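Local structure of poly-beta-1,6-N-acetyl-D-glucosamine N-deacetylase (Aggregatibacter actinomycetemcomitans, 4U10) at residues P94-P99 / E140-T145. The protein probably removes acetyl groups from the amino sugars of poly-beta-1,6-N-acetyl-D-glucosamine as a metal-dependent polysaccharide deacetylase, of which this chain is the deacetylase domain. Residues are numbered along the deposited sequence; the frame is centred on the assembly and turned at random.
Sequences PAVFAP and EIASHT. With ZN (zinc ion), chain C.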
loop_
_atom_site.group_PDB
_atom_site.type_symbol
_atom_site.label_atom_id
_atom_site.label_comp_id
_atom_site.label_asym_id
_atom_site.label_seq_id
_atom_site.Cartn_x
_atom_site.Cartn_y
_atom_site.Cartn_z
ATOM N N PRO A 94 -8.034 7.725 10.259
ATOM C CA PRO A 94 -6.776 7.007 10.183
ATOM C C PRO A 94 -6.641 6.279 8.840
ATOM O O PRO A 94 -7.636 6.109 8.081
ATOM C CB PRO A 94 -6.882 5.985 11.297
ATOM C CG PRO A 94 -8.324 5.760 11.484
ATOM C CD PRO A 94 -9.016 7.032 11.099
ATOM N N ALA A 95 -5.444 5.791 8.600
ATOM C CA ALA A 95 -5.098 5.141 7.339
ATOM C C ALA A 95 -3.825 4.280 7.520
ATOM O O ALA A 95 -3.095 4.430 8.482
ATOM C CB ALA A 95 -4.855 6.209 6.308
ATOM N N VAL A 96 -3.629 3.382 6.563
ATOM C CA VAL A 96 -2.456 2.595 6.362
ATOM C C VAL A 96 -1.672 3.207 5.193
ATOM O O VAL A 96 -2.252 3.527 4.165
ATOM C CB VAL A 96 -2.837 1.146 6.032
ATOM C CG1 VAL A 96 -1.592 0.362 5.666
ATOM C CG2 VAL A 96 -3.532 0.505 7.213
ATOM N N PHE A 97 -0.376 3.375 5.364
ATOM C CA PHE A 97 0.498 3.942 4.328
ATOM C C PHE A 97 1.590 2.881 4.064
ATOM O O PHE A 97 2.208 2.379 5.020
ATOM C CB PHE A 97 1.125 5.211 4.877
ATOM C CG PHE A 97 2.113 5.907 3.961
ATOM C CD1 PHE A 97 1.830 6.136 2.632
ATOM C CD2 PHE A 97 3.311 6.435 4.479
ATOM C CE1 PHE A 97 2.747 6.831 1.841
ATOM C CE2 PHE A 97 4.191 7.187 3.676
ATOM C CZ PHE A 97 3.915 7.329 2.364
ATOM N N ALA A 98 1.835 2.565 2.785
ATOM C CA ALA A 98 2.797 1.568 2.390
ATOM C C ALA A 98 3.883 2.095 1.428
ATOM O O ALA A 98 3.840 1.930 0.181
ATOM C CB ALA A 98 2.082 0.366 1.828
ATOM N N PRO A 99 4.893 2.747 2.032
ATOM C CA PRO A 99 5.984 3.218 1.197
ATOM C C PRO A 99 6.982 2.112 0.791
ATOM O O PRO A 99 7.297 1.216 1.565
ATOM C CB PRO A 99 6.629 4.282 2.104
ATOM C CG PRO A 99 6.531 3.603 3.491
ATOM C CD PRO A 99 5.125 3.011 3.458
ATOM N N GLU A 140 -0.744 4.064 10.118
ATOM C CA GLU A 140 -0.033 2.819 10.318
ATOM C C GLU A 140 0.933 2.630 9.119
ATOM O O GLU A 140 0.502 2.773 7.959
ATOM C CB GLU A 140 -1.062 1.690 10.306
ATOM C CG GLU A 140 -0.526 0.253 10.198
ATOM C CD GLU A 140 -0.449 -0.431 11.535
ATOM O OE1 GLU A 140 -1.177 -0.020 12.430
ATOM O OE2 GLU A 140 0.321 -1.359 11.684
ATOM N N ILE A 141 2.218 2.388 9.409
ATOM C CA ILE A 141 3.228 2.057 8.373
ATOM C C ILE A 141 3.299 0.565 8.001
ATOM O O ILE A 141 3.639 -0.262 8.790
ATOM C CB ILE A 141 4.617 2.579 8.732
ATOM C CG1 ILE A 141 4.518 3.992 9.250
ATOM C CG2 ILE A 141 5.497 2.590 7.481
ATOM C CD1 ILE A 141 3.762 4.965 8.321
ATOM N N ALA A 142 2.924 0.249 6.770
ATOM C CA ALA A 142 3.046 -1.090 6.235
ATOM C C ALA A 142 4.182 -1.175 5.254
ATOM O O ALA A 142 4.632 -0.172 4.703
ATOM C CB ALA A 142 1.780 -1.464 5.549
ATOM N N SER A 143 4.608 -2.391 4.974
ATOM C CA SER A 143 5.580 -2.610 3.913
ATOM C C SER A 143 4.914 -2.671 2.567
ATOM O O SER A 143 3.734 -3.126 2.439
ATOM C CB SER A 143 6.292 -3.934 4.160
ATOM O OG SER A 143 7.240 -4.221 3.179
ATOM N N HIS A 144 5.716 -2.319 1.537
ATOM C CA HIS A 144 5.356 -2.449 0.127
ATOM C C HIS A 144 6.613 -2.931 -0.606
ATOM O O HIS A 144 6.830 -2.605 -1.783
ATOM C CB HIS A 144 4.946 -1.084 -0.399
ATOM C CG HIS A 144 4.079 -1.078 -1.629
ATOM N ND1 HIS A 144 3.061 -1.979 -1.868
ATOM C CD2 HIS A 144 3.963 -0.129 -2.584
ATOM C CE1 HIS A 144 2.416 -1.630 -2.957
ATOM N NE2 HIS A 144 2.934 -0.495 -3.397
ATOM N N THR A 145 7.342 -3.827 0.066
ATOM C CA THR A 145 8.631 -4.437 -0.311
ATOM C C THR A 145 9.724 -3.414 -0.123
ATOM O O THR A 145 9.425 -2.276 0.115
ATOM C CB THR A 145 8.689 -5.054 -1.750
ATOM O OG1 THR A 145 8.780 -3.992 -2.691
ATOM C CG2 THR A 145 7.401 -5.843 -2.030
HETATM ZN ZN ZN C . 2.666 0.347 -5.299
HETATM O O HOH W 1 8.309 -1.122 2.319
HETATM O O HOH W 2 1.086 -0.533 -5.801
#
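Three backbone hydrogen bonds join 94-99 to 140-145 as parallel neighbours: E140 N gives to A95 O (2.9 Å), F97 N to E140 O (2.8 Å), and A142 N to F97 O. Past A142 the pairing stops, and a water takes over, donating to P99 O and T145 O while accepting from H144 N.

Mostly apolar side chains line both faces. On one, V96 CG1, anti to its own backbone nitrogen (chi1 174°), reaches forward to A142 CB at 3.8 Å, and A98 CB packs against A142 CB and H144 CB. E140 CB lies beside V96 CG2, its carboxylate turning away to a salt bridge with R204. On the other, I141 splits its branches: CD1 meets the F97 ring at its edge, near the plane, while CG2 touches P99 CD, which itself sits over the rim of one ring face. Helix 177-199 packs on I141.

H144 leans its CB on A98 O (3.3 Å) and sends NE2 to zinc at 2.1 Å; D75, H149 and a water are the other ligands, the Asp-His-His site of NodB-type deacetylases, probably catalytic. Its ND1 is hydrogen-bonded to V207 O. Zinc and V207 O together fix the imidazole's rotation, consistent with strand edge and water placing H144 for the metal.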